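Local atomic coordinates of (R)-specific secondary-alkylsulfatase (Pseudomonas sp., PDB entry 4AXH), a protein that catalyses the zinc-dependent, enantioselective hydrolysis of (R)-secondary-alkyl sulfates with strict inversion of configuration, giving (S)-alcohols and sulfate. Residues W84-Y89 / N113-F118; Y125-L130 / L160-Q165; R469-I472 / R478-V481. One frame throughout, in Å; residues are numbered along the deposited sequence.

In the fold
Contacts 1 and 2 are neighbours, their centres about 11 Å apart, and both reach the same large mixed sheet: contact 1 packs a turn against the segment leading into strand 116-119, and contact 2 packs a helix over the sheet. Strands 116-119 and 124-128 follow each other in sequence and lie side by side, with a probable hydrogen bond from Gly116 N to Arg128 O at 2.8 Å; another probably joins Trp84 NE1 to Gly129 O, also 2.8 Å. Contact 2 comes nearer the dinuclear zinc site, the side chain of Leu130 being about 14 Å from a bound zinc ion. Contact 3, in the helical dimerisation region, stands apart, its centre about 37 Å from that of contact 1 and about 47 Å from that of contact 2.

Contact 1. Residues W84-Y89 / N113-F118; sequences WDMGAY and NIAGLF
Asn113 and Met86 supply most of the buried surface here, and they meet through the methyl end of the thioether chain. Met86 CE lies 3.3 Å from the backbone oxygen, Asn113 O, and 3.7 Å from Asn113 CA, so the methyl rests mainly against the backbone of Asn113. The methionine is folded rather than extended: chi2 (-66°) and chi3 (-62°) both bend it, which lets the same methyl lie 3.9 Å from Ala115 CB.

The contact joins a small two-stranded antiparallel sheet to the large mixed sheet of the metallo-beta-lactamase fold. Met86 follows strand 82-85 of the small sheet and bonds through its backbone to Gly73, whereas Ala115, in the segment that leads into the large sheet, pairs with Phe71. Between Asn113 and Ala115, Ile114 centres an inverse gamma turn, its side chain packing on Phe60, Ala63 and Lys64 of helix 58-64.

Tyr89 completes the contact with its stem. Its CB faces the amide group of Asn113, while the ring leads off toward Lys251, with which it makes a cation-pi contact, and its hydroxyl hydrogen-bonds to Gln244. A backbone bond from Tyr89 N to Met86 O, 3.1 Å long, ties together the turn that presents both side chains to Asn113.

Contact 2. Residues Y125-L130 / L160-Q165; sequences YQVRGL and LDLYFQ
A beta-alpha-beta crossover of the metallo-beta-lactamase fold brings these segments together: helix 153-164, which links the parallel strands 144-147 and 172-176, lies over the sheet and reaches across to strand 124-128. Tyr125 and Val127 project from this strand toward the helix, while Gln126, between them, points away. The helix answers with two consecutive residues, Leu162 and Tyr163, and no hydrogen bond crosses the interface.

The two tyrosines form an offset edge-to-face pair, the edge of Tyr163 directed toward the face of Tyr125, with ring centroids 5.9 Å apart and planes inclined at 70°. The offset is plain in the atoms. Tyr163 CE1 comes closest to Tyr125 CD1, at 3.9 Å, and is also 4.2 Å from Tyr125 CB, so it sits near the root of the ring rather than over its middle. CG of Tyr163 is anti to its own backbone N (chi1 172°), a setting that swings the ring off the helix to the sheet, where it also packs on Leu117, Ile137 and Leu144. Its hydroxyl finds a partner beyond the two segments, in a hydrogen bond with Glu139.

Leu162 works at the other end of the contact. Past the strand the chain turns at Gly129, at a positive phi (77°) that suits glycine, and Leu130 is thereby directed back at the helix. From here the zinc site is not far: the side chain of Leu130 is about 12 Å from those of the zinc ligands Asp183 and His355. Val127 CG1 touches Leu162 more loosely, 4.4 Å from CD2, whereas that same CD2 methyl is equally close, at 3.9 Å, to Leu130 CD1 and Leu130 CD2.

Contact 3. Residues R469-I472 / R478-V481; sequences RAAI and RWAV
The methyls of Ala471 and Ala480 meet side by side, CB to CB at 3.7 Å, neither CB bond aimed straight at the other. Neither side chain extends past its CB, so the backbones themselves come near: the two CA atoms are 5.2 Å apart, and Ala471 CB is also 3.9 Å from the backbone nitrogen, Ala480 N.

Ile472 touches the same methyl with its CG2 branch, 3.9 Å from Ala480 CB, while the longer CG1 branch heads away from the opposing helix. With chi1 at 89°, CG1 stands between the backbone N and the carbonyl carbon and CG2 lies beside the N; CG2 is the branch that reaches Ala480. Ala480 CB is thus met by one methyl from each of two successive residues.

The pairing is that of a helical hairpin, helices 461-474 and 477-490 running in roughly opposite directions on either side of a very short link, in the alkylsulfatase dimerisation region, whose family is grouped with the TPR proteins. Within the link Asp476 accepts a hydrogen bond from the backbone N of Trp479 through OD1. Helix 495-511 also packs on the second helix, Ala480 and Val481 both touching Ala504.

Trp479 joins the hairpin contact to the dimer interface. CD1 of its indole lies 4.3 Å from Ala471 CB, a glancing contact, because with CG trans to the backbone N (chi1 178°) the ring stands beside the alanine pair. The indole also makes an edge-to-face contact with Tyr454 of the second subunit and packs on Arg453 of that subunit. Arg478, turned away from the hairpin partner, forms a cation-pi contact with Phe445 of the second subunit.

Contact 1. Residues W84-Y89 / N113-F118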
ATOM      1  N   TRP A  84      24.945 -18.541  15.115  1.00 31.90           N
ATOM      2  CA  TRP A  84      25.466 -18.236  13.800  1.00 31.50           C
ATOM      3  C   TRP A  84      26.528 -19.253  13.443  1.00 41.79           C
ATOM      4  O   TRP A  84      27.500 -19.411  14.189  1.00 42.31           O
ATOM      5  CB  TRP A  84      26.096 -16.835  13.810  1.00 29.26           C
ATOM      6  CG  TRP A  84      26.402 -16.293  12.441  1.00 28.57           C
ATOM      7  CD1 TRP A  84      27.633 -16.159  11.861  1.00 30.87           C
ATOM      8  CD2 TRP A  84      25.447 -15.817  11.478  1.00 27.20           C
ATOM      9  NE1 TRP A  84      27.502 -15.609  10.598  1.00 29.70           N
ATOM     10  CE2 TRP A  84      26.172 -15.392  10.341  1.00 30.65           C
ATOM     11  CE3 TRP A  84      24.047 -15.704  11.472  1.00 27.32           C
ATOM     12  CZ2 TRP A  84      25.546 -14.817   9.236  1.00 29.88           C
ATOM     13  CZ3 TRP A  84      23.427 -15.159  10.361  1.00 28.79           C
ATOM     14  CH2 TRP A  84      24.168 -14.709   9.268  1.00 29.31           C
ATOM     15  N   ASP A  85      26.357 -19.925  12.293  1.00 42.79           N
ATOM     16  CA  ASP A  85      27.271 -20.954  11.795  1.00 45.41           C
ATOM     17  C   ASP A  85      27.630 -20.689  10.335  1.00 52.99           C
ATOM     18  O   ASP A  85      26.767 -20.759   9.459  1.00 52.89           O
ATOM     19  CB  ASP A  85      26.638 -22.362  11.966  1.00 47.61           C
ATOM     20  CG  ASP A  85      27.603 -23.541  11.959  1.00 52.03           C
ATOM     21  OD1 ASP A  85      28.821 -23.322  11.678  1.00 51.00           O
ATOM     22  OD2 ASP A  85      27.141 -24.688  12.222  1.00 46.53           O
ATOM     23  N   MET A  86      28.893 -20.345  10.091  1.00 52.53           N
ATOM     24  CA  MET A  86      29.431 -20.083   8.753  1.00 53.64           C
ATOM     25  C   MET A  86      30.000 -21.376   8.135  1.00 55.36           C
ATOM     26  O   MET A  86      29.992 -21.516   6.914  1.00 55.20           O
ATOM     27  CB  MET A  86      30.502 -18.986   8.797  1.00 56.92           C
ATOM     28  CG  MET A  86      29.927 -17.603   8.662  1.00 62.24           C
ATOM     29  SD  MET A  86      29.176 -17.248   7.037  1.00 68.34           S
ATOM     30  CE  MET A  86      30.610 -17.421   6.017  1.00 64.54           C
ATOM     31  N   GLY A  87      30.431 -22.312   8.991  1.00 49.17           N
ATOM     32  CA  GLY A  87      30.954 -23.615   8.612  1.00 47.53           C
ATOM     33  C   GLY A  87      29.963 -24.472   7.843  1.00 49.76           C
ATOM     34  O   GLY A  87      30.377 -25.391   7.133  1.00 50.42           O
ATOM     35  N   ALA A  88      28.650 -24.177   7.959  1.00 42.99           N
ATOM     36  CA  ALA A  88      27.609 -24.912   7.250  1.00 42.12           C
ATOM     37  C   ALA A  88      27.597 -24.621   5.725  1.00 46.41           C
ATOM     38  O   ALA A  88      27.103 -25.444   4.949  1.00 45.18           O
ATOM     39  CB  ALA A  88      26.260 -24.595   7.853  1.00 42.72           C
ATOM     40  N   TYR A  89      28.165 -23.465   5.305  1.00 42.14           N
ATOM     41  CA  TYR A  89      28.229 -23.030   3.915  1.00 40.30           C
ATOM     42  C   TYR A  89      29.561 -23.341   3.208  1.00 47.49           C
ATOM     43  O   TYR A  89      29.868 -22.736   2.182  1.00 46.12           O
ATOM     44  CB  TYR A  89      27.843 -21.552   3.801  1.00 38.52           C
ATOM     45  CG  TYR A  89      26.444 -21.274   4.289  1.00 37.43           C
ATOM     46  CD1 TYR A  89      25.335 -21.544   3.489  1.00 38.89           C
ATOM     47  CD2 TYR A  89      26.221 -20.741   5.557  1.00 36.84           C
ATOM     48  CE1 TYR A  89      24.032 -21.315   3.952  1.00 39.48           C
ATOM     49  CE2 TYR A  89      24.925 -20.496   6.027  1.00 36.15           C
ATOM     50  CZ  TYR A  89      23.832 -20.799   5.225  1.00 45.47           C
ATOM     51  OH  TYR A  89      22.558 -20.566   5.686  1.00 49.84           O
ATOM     52  N   ASN A 113      30.002 -15.316   1.743  1.00 31.73           N
ATOM     53  CA  ASN A 113      30.830 -16.220   2.535  1.00 30.12           C
ATOM     54  C   ASN A 113      32.091 -15.512   2.992  1.00 32.24           C
ATOM     55  O   ASN A 113      32.726 -15.962   3.953  1.00 30.36           O
ATOM     56  CB  ASN A 113      31.208 -17.458   1.744  1.00 30.77           C
ATOM     57  CG  ASN A 113      30.144 -18.487   1.604  1.00 56.16           C
ATOM     58  OD1 ASN A 113      29.746 -18.842   0.507  1.00 79.02           O
ATOM     59  ND2 ASN A 113      29.781 -19.106   2.679  1.00 38.79           N
ATOM     60  N   ILE A 114      32.469 -14.405   2.302  1.00 31.42           N
ATOM     61  CA  ILE A 114      33.651 -13.609   2.658  1.00 32.35           C
ATOM     62  C   ILE A 114      33.351 -12.872   3.960  1.00 35.69           C
ATOM     63  O   ILE A 114      32.836 -11.750   3.943  1.00 34.92           O
ATOM     64  CB  ILE A 114      34.241 -12.750   1.484  1.00 35.99           C
ATOM     65  CG1 ILE A 114      34.688 -13.666   0.316  1.00 37.42           C
ATOM     66  CG2 ILE A 114      35.458 -11.932   1.949  1.00 34.29           C
ATOM     67  CD1 ILE A 114      34.210 -13.263  -1.063  1.00 37.70           C
ATOM     68  N   ALA A 115      33.592 -13.583   5.089  1.00 33.78           N
ATOM     69  CA  ALA A 115      33.296 -13.120   6.453  1.00 34.68           C
ATOM     70  C   ALA A 115      34.536 -12.783   7.273  1.00 41.50           C
ATOM     71  O   ALA A 115      35.615 -13.347   7.044  1.00 41.87           O
ATOM     72  CB  ALA A 115      32.467 -14.159   7.189  1.00 34.91           C
ATOM     73  N   GLY A 116      34.364 -11.861   8.219  1.00 37.25           N
ATOM     74  CA  GLY A 116      35.439 -11.475   9.120  1.00 36.55           C
ATOM     75  C   GLY A 116      35.602  -9.995   9.378  1.00 37.64           C
ATOM     76  O   GLY A 116      34.631  -9.223   9.305  1.00 36.96           O
ATOM     77  N   LEU A 117      36.848  -9.610   9.751  1.00 31.06           N
ATOM     78  CA  LEU A 117      37.222  -8.228  10.050  1.00 29.06           C
ATOM     79  C   LEU A 117      37.949  -7.697   8.849  1.00 34.06           C
ATOM     80  O   LEU A 117      38.779  -8.401   8.291  1.00 35.25           O
ATOM     81  CB  LEU A 117      38.087  -8.126  11.342  1.00 27.33           C
ATOM     82  CG  LEU A 117      38.630  -6.726  11.704  1.00 28.33           C
ATOM     83  CD1 LEU A 117      37.523  -5.770  12.048  1.00 25.88           C
ATOM     84  CD2 LEU A 117      39.707  -6.807  12.781  1.00 28.44           C
ATOM     85  N   PHE A 118      37.623  -6.467   8.432  1.00 29.92           N
ATOM     86  CA  PHE A 118      38.194  -5.872   7.237  1.00 28.48           C
ATOM     87  C   PHE A 118      38.528  -4.417   7.424  1.00 35.94           C
ATOM     88  O   PHE A 118      37.668  -3.656   7.871  1.00 36.26           O
ATOM     89  CB  PHE A 118      37.165  -5.945   6.086  1.00 29.61           C
ATOM     90  CG  PHE A 118      36.603  -7.287   5.720  1.00 30.46           C
ATOM     91  CD1 PHE A 118      35.507  -7.808   6.395  1.00 32.21           C
ATOM     92  CD2 PHE A 118      37.109  -7.991   4.634  1.00 32.49           C
ATOM     93  CE1 PHE A 118      34.976  -9.044   6.039  1.00 33.47           C
ATOM     94  CE2 PHE A 118      36.587  -9.232   4.290  1.00 34.60           C
ATOM     95  CZ  PHE A 118      35.508  -9.742   4.980  1.00 32.21           C
TER

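Contact 2. Residues Y125-L130 / L160-Q165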
ATOM      1  N   TYR A 125      37.213   0.210  10.078  1.00 36.78           N
ATOM      2  CA  TYR A 125      37.048  -1.221   9.900  1.00 36.21           C
ATOM      3  C   TYR A 125      35.579  -1.636   9.805  1.00 39.60           C
ATOM      4  O   TYR A 125      34.666  -0.842  10.060  1.00 38.90           O
ATOM      5  CB  TYR A 125      37.771  -1.997  11.016  1.00 38.23           C
ATOM      6  CG  TYR A 125      39.226  -1.612  11.152  1.00 42.80           C
ATOM      7  CD1 TYR A 125      39.602  -0.457  11.835  1.00 43.91           C
ATOM      8  CD2 TYR A 125      40.228  -2.383  10.579  1.00 45.09           C
ATOM      9  CE1 TYR A 125      40.934  -0.060  11.901  1.00 45.17           C
ATOM     10  CE2 TYR A 125      41.572  -2.025  10.697  1.00 47.60           C
ATOM     11  CZ  TYR A 125      41.918  -0.855  11.346  1.00 55.41           C
ATOM     12  OH  TYR A 125      43.236  -0.469  11.437  1.00 63.25           O
ATOM     13  N   GLN A 126      35.356  -2.891   9.408  1.00 34.96           N
ATOM     14  CA  GLN A 126      34.032  -3.423   9.248  1.00 33.79           C
ATOM     15  C   GLN A 126      34.039  -4.893   9.594  1.00 37.97           C
ATOM     16  O   GLN A 126      34.988  -5.609   9.248  1.00 39.10           O
ATOM     17  CB  GLN A 126      33.593  -3.203   7.799  1.00 34.78           C
ATOM     18  CG  GLN A 126      32.110  -2.961   7.618  1.00 31.87           C
ATOM     19  CD  GLN A 126      31.809  -2.216   6.334  1.00 43.72           C
ATOM     20  OE1 GLN A 126      30.842  -1.325   6.402  1.00 44.37           O
ATOM     21  NE2 GLN A 126      32.370  -2.490   5.262  1.00 23.66           N
ATOM     22  N   VAL A 127      32.997  -5.338  10.309  1.00 32.27           N
ATOM     23  CA  VAL A 127      32.793  -6.740  10.629  1.00 30.53           C
ATOM     24  C   VAL A 127      31.597  -7.137   9.805  1.00 31.97           C
ATOM     25  O   VAL A 127      30.499  -6.560   9.938  1.00 29.72           O
ATOM     26  CB  VAL A 127      32.606  -7.068  12.134  1.00 35.10           C
ATOM     27  CG1 VAL A 127      32.455  -8.580  12.341  1.00 34.98           C
ATOM     28  CG2 VAL A 127      33.770  -6.536  12.971  1.00 34.67           C
ATOM     29  N   ARG A 128      31.842  -8.087   8.901  1.00 28.98           N
ATOM     30  CA  ARG A 128      30.852  -8.611   7.972  1.00 29.18           C
ATOM     31  C   ARG A 128      30.783 -10.119   8.100  1.00 33.12           C
ATOM     32  O   ARG A 128      31.805 -10.758   8.355  1.00 34.53           O
ATOM     33  CB  ARG A 128      31.271  -8.260   6.526  1.00 31.41           C
ATOM     34  CG  ARG A 128      31.556  -6.790   6.280  1.00 33.84           C
ATOM     35  CD  ARG A 128      31.268  -6.384   4.864  1.00 38.94           C
ATOM     36  NE  ARG A 128      32.184  -6.994   3.904  1.00 39.89           N
ATOM     37  CZ  ARG A 128      33.366  -6.492   3.557  1.00 56.88           C
ATOM     38  NH1 ARG A 128      33.805  -5.353   4.094  1.00 56.84           N
ATOM     39  NH2 ARG A 128      34.121  -7.124   2.692  1.00 24.01           N
ATOM     40  N   GLY A 129      29.600 -10.681   7.883  1.00 29.09           N
ATOM     41  CA  GLY A 129      29.412 -12.129   7.901  1.00 29.32           C
ATOM     42  C   GLY A 129      29.345 -12.814   9.249  1.00 36.68           C
ATOM     43  O   GLY A 129      29.410 -14.044   9.333  1.00 37.57           O
ATOM     44  N   LEU A 130      29.219 -12.042  10.322  1.00 34.35           N
ATOM     45  CA  LEU A 130      29.102 -12.628  11.650  1.00 32.52           C
ATOM     46  C   LEU A 130      27.655 -12.440  12.106  1.00 30.59           C
ATOM     47  O   LEU A 130      27.357 -12.668  13.272  1.00 28.24           O
ATOM     48  CB  LEU A 130      30.108 -11.959  12.610  1.00 32.41           C
ATOM     49  CG  LEU A 130      31.506 -12.592  12.695  1.00 36.05           C
ATOM     50  CD1 LEU A 130      32.380 -12.159  11.556  1.00 36.63           C
ATOM     51  CD2 LEU A 130      32.204 -12.177  13.947  1.00 37.11           C
ATOM     52  N   LEU A 160      32.707  -7.466  17.939  1.00 32.78           N
ATOM     53  CA  LEU A 160      33.574  -6.656  18.784  1.00 32.16           C
ATOM     54  C   LEU A 160      34.760  -7.483  19.351  1.00 31.86           C
ATOM     55  O   LEU A 160      35.861  -6.948  19.476  1.00 33.20           O
ATOM     56  CB  LEU A 160      32.717  -6.091  19.903  1.00 32.87           C
ATOM     57  CG  LEU A 160      32.948  -4.656  20.279  1.00 38.00           C
ATOM     58  CD1 LEU A 160      32.286  -3.716  19.318  1.00 37.56           C
ATOM     59  CD2 LEU A 160      32.420  -4.401  21.679  1.00 42.79           C
ATOM     60  N   ASP A 161      34.556  -8.782  19.642  1.00 25.37           N
ATOM     61  CA  ASP A 161      35.612  -9.670  20.142  1.00 25.97           C
ATOM     62  C   ASP A 161      36.710  -9.871  19.093  1.00 36.03           C
ATOM     63  O   ASP A 161      37.914  -9.787  19.430  1.00 39.30           O
ATOM     64  CB  ASP A 161      35.046 -11.042  20.586  1.00 27.36           C
ATOM     65  CG  ASP A 161      34.485 -11.116  22.004  1.00 44.19           C
ATOM     66  OD1 ASP A 161      34.782 -10.200  22.814  1.00 48.69           O
ATOM     67  OD2 ASP A 161      33.824 -12.139  22.334  1.00 45.75           O
ATOM     68  N   LEU A 162      36.280 -10.148  17.821  1.00 30.30           N
ATOM     69  CA  LEU A 162      37.116 -10.369  16.643  1.00 28.71           C
ATOM     70  C   LEU A 162      37.888  -9.107  16.330  1.00 32.76           C
ATOM     71  O   LEU A 162      39.072  -9.202  16.028  1.00 33.59           O
ATOM     72  CB  LEU A 162      36.257 -10.821  15.451  1.00 28.23           C
ATOM     73  CG  LEU A 162      36.921 -10.985  14.073  1.00 31.61           C
ATOM     74  CD1 LEU A 162      37.986 -12.055  14.084  1.00 31.88           C
ATOM     75  CD2 LEU A 162      35.866 -11.291  13.016  1.00 30.86           C
ATOM     76  N   TYR A 163      37.253  -7.937  16.477  1.00 28.56           N
ATOM     77  CA  TYR A 163      37.896  -6.643  16.285  1.00 29.39           C
ATOM     78  C   TYR A 163      38.988  -6.412  17.328  1.00 37.17           C
ATOM     79  O   TYR A 163      40.093  -5.962  16.976  1.00 38.01           O
ATOM     80  CB  TYR A 163      36.875  -5.501  16.354  1.00 31.16           C
ATOM     81  CG  TYR A 163      37.498  -4.123  16.345  1.00 35.04           C
ATOM     82  CD1 TYR A 163      37.863  -3.502  15.148  1.00 36.95           C
ATOM     83  CD2 TYR A 163      37.708  -3.423  17.533  1.00 36.30           C
ATOM     84  CE1 TYR A 163      38.432  -2.224  15.136  1.00 39.19           C
ATOM     85  CE2 TYR A 163      38.290  -2.149  17.535  1.00 36.67           C
ATOM     86  CZ  TYR A 163      38.649  -1.554  16.333  1.00 44.50           C
ATOM     87  OH  TYR A 163      39.217  -0.305  16.321  1.00 42.53           O
ATOM     88  N   PHE A 164      38.685  -6.676  18.613  1.00 33.85           N
ATOM     89  CA  PHE A 164      39.676  -6.457  19.673  1.00 33.12           C
ATOM     90  C   PHE A 164      40.859  -7.417  19.600  1.00 39.40           C
ATOM     91  O   PHE A 164      41.946  -7.067  20.050  1.00 40.71           O
ATOM     92  CB  PHE A 164      39.025  -6.394  21.069  1.00 33.94           C
ATOM     93  CG  PHE A 164      38.156  -5.175  21.273  1.00 33.55           C
ATOM     94  CD1 PHE A 164      38.595  -3.909  20.869  1.00 33.93           C
ATOM     95  CD2 PHE A 164      36.922  -5.280  21.913  1.00 31.99           C
ATOM     96  CE1 PHE A 164      37.802  -2.784  21.067  1.00 33.72           C
ATOM     97  CE2 PHE A 164      36.113  -4.155  22.091  1.00 33.61           C
ATOM     98  CZ  PHE A 164      36.559  -2.912  21.668  1.00 32.21           C
ATOM     99  N   GLN A 165      40.670  -8.596  18.966  1.00 35.83           N
ATOM    100  CA  GLN A 165      41.745  -9.570  18.781  1.00 35.16           C
ATOM    101  C   GLN A 165      42.840  -9.075  17.799  1.00 40.43           C
ATOM    102  O   GLN A 165      43.925  -9.672  17.761  1.00 40.80           O
ATOM    103  CB  GLN A 165      41.182 -10.906  18.320  1.00 35.44           C
ATOM    104  CG  GLN A 165      40.874 -11.844  19.468  1.00 61.05           C
ATOM    105  CD  GLN A 165      39.802 -12.845  19.126  1.00 86.91           C
ATOM    106  OE1 GLN A 165      38.772 -12.930  19.803  1.00 79.10           O
ATOM    107  NE2 GLN A 165      40.021 -13.636  18.077  1.00 83.92           N
TER

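Contact 3. Residues R469-I472 / R478-V481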
ATOM      1  N   ARG A 469       1.699 -34.528 -13.619  1.00 65.04           N
ATOM      2  CA  ARG A 469       2.841 -35.367 -13.995  1.00 64.45           C
ATOM      3  C   ARG A 469       3.389 -34.971 -15.367  1.00 67.47           C
ATOM      4  O   ARG A 469       4.610 -34.939 -15.555  1.00 66.07           O
ATOM      5  CB  ARG A 469       2.504 -36.868 -13.911  1.00 63.53           C
ATOM      6  CG  ARG A 469       2.618 -37.430 -12.484  1.00 74.91           C
ATOM      7  CD  ARG A 469       2.796 -38.943 -12.413  1.00 83.73           C
ATOM      8  NE  ARG A 469       3.384 -39.378 -11.138  1.00 92.23           N
ATOM      9  CZ  ARG A 469       2.690 -39.716 -10.049  1.00109.02           C
ATOM     10  NH1 ARG A 469       1.360 -39.669 -10.058  1.00 97.38           N
ATOM     11  NH2 ARG A 469       3.321 -40.094  -8.941  1.00 93.12           N
ATOM     12  N   ALA A 470       2.479 -34.600 -16.297  1.00 64.06           N
ATOM     13  CA  ALA A 470       2.811 -34.173 -17.660  1.00 63.50           C
ATOM     14  C   ALA A 470       3.612 -32.882 -17.615  1.00 67.29           C
ATOM     15  O   ALA A 470       4.653 -32.798 -18.269  1.00 65.86           O
ATOM     16  CB  ALA A 470       1.544 -33.983 -18.483  1.00 63.91           C
ATOM     17  N   ALA A 471       3.153 -31.902 -16.790  1.00 64.46           N
ATOM     18  CA  ALA A 471       3.784 -30.594 -16.569  1.00 63.95           C
ATOM     19  C   ALA A 471       5.211 -30.712 -16.059  1.00 68.51           C
ATOM     20  O   ALA A 471       6.059 -29.952 -16.516  1.00 68.80           O
ATOM     21  CB  ALA A 471       2.951 -29.751 -15.619  1.00 64.41           C
ATOM     22  N   ILE A 472       5.496 -31.672 -15.151  1.00 65.00           N
ATOM     23  CA  ILE A 472       6.852 -31.844 -14.632  1.00 64.38           C
ATOM     24  C   ILE A 472       7.788 -32.415 -15.706  1.00 70.22           C
ATOM     25  O   ILE A 472       8.898 -31.908 -15.882  1.00 70.41           O
ATOM     26  CB  ILE A 472       6.950 -32.522 -13.219  1.00 66.82           C
ATOM     27  CG1 ILE A 472       7.032 -34.043 -13.272  1.00 67.54           C
ATOM     28  CG2 ILE A 472       5.883 -32.035 -12.229  1.00 66.56           C
ATOM     29  CD1 ILE A 472       8.441 -34.599 -13.032  1.00 71.52           C
ATOM     30  N   ARG A 478       6.086 -24.377 -13.166  1.00 49.87           N
ATOM     31  CA  ARG A 478       5.268 -23.233 -12.822  1.00 50.08           C
ATOM     32  C   ARG A 478       3.795 -23.607 -12.927  1.00 57.00           C
ATOM     33  O   ARG A 478       3.019 -23.317 -12.010  1.00 56.51           O
ATOM     34  CB  ARG A 478       5.625 -22.054 -13.744  1.00 48.08           C
ATOM     35  CG  ARG A 478       5.540 -20.728 -13.030  1.00 54.16           C
ATOM     36  CD  ARG A 478       5.847 -19.619 -13.972  1.00 55.16           C
ATOM     37  NE  ARG A 478       4.931 -18.498 -13.776  1.00 61.05           N
ATOM     38  CZ  ARG A 478       4.999 -17.381 -14.479  1.00 70.20           C
ATOM     39  NH1 ARG A 478       5.932 -17.236 -15.411  1.00 45.25           N
ATOM     40  NH2 ARG A 478       4.140 -16.393 -14.253  1.00 64.72           N
ATOM     41  N   TRP A 479       3.414 -24.288 -14.029  1.00 56.18           N
ATOM     42  CA  TRP A 479       2.035 -24.723 -14.214  1.00 56.72           C
ATOM     43  C   TRP A 479       1.731 -25.898 -13.295  1.00 58.07           C
ATOM     44  O   TRP A 479       0.669 -25.920 -12.677  1.00 57.06           O
ATOM     45  CB  TRP A 479       1.714 -25.008 -15.682  1.00 56.57           C
ATOM     46  CG  TRP A 479       0.313 -25.498 -15.917  1.00 58.53           C
ATOM     47  CD1 TRP A 479      -0.057 -26.733 -16.371  1.00 61.65           C
ATOM     48  CD2 TRP A 479      -0.909 -24.788 -15.643  1.00 58.20           C
ATOM     49  NE1 TRP A 479      -1.433 -26.831 -16.406  1.00 60.95           N
ATOM     50  CE2 TRP A 479      -1.978 -25.648 -15.986  1.00 61.71           C
ATOM     51  CE3 TRP A 479      -1.202 -23.497 -15.180  1.00 59.19           C
ATOM     52  CZ2 TRP A 479      -3.312 -25.259 -15.882  1.00 60.82           C
ATOM     53  CZ3 TRP A 479      -2.526 -23.122 -15.050  1.00 60.94           C
ATOM     54  CH2 TRP A 479      -3.566 -24.000 -15.394  1.00 61.70           C
ATOM     55  N   ALA A 480       2.692 -26.820 -13.135  1.00 53.00           N
ATOM     56  CA  ALA A 480       2.570 -27.943 -12.218  1.00 52.85           C
ATOM     57  C   ALA A 480       2.150 -27.484 -10.799  1.00 58.54           C
ATOM     58  O   ALA A 480       1.177 -28.025 -10.282  1.00 60.15           O
ATOM     59  CB  ALA A 480       3.875 -28.707 -12.151  1.00 53.49           C
ATOM     60  N   VAL A 481       2.818 -26.451 -10.211  1.00 53.30           N
ATOM     61  CA  VAL A 481       2.489 -25.923  -8.876  1.00 52.44           C
ATOM     62  C   VAL A 481       1.103 -25.307  -8.774  1.00 56.09           C
ATOM     63  O   VAL A 481       0.509 -25.355  -7.701  1.00 55.66           O
ATOM     64  CB  VAL A 481       3.567 -25.039  -8.193  1.00 55.71           C
ATOM     65  CG1 VAL A 481       4.886 -25.779  -8.049  1.00 55.59           C
ATOM     66  CG2 VAL A 481       3.758 -23.721  -8.914  1.00 55.53           C
TER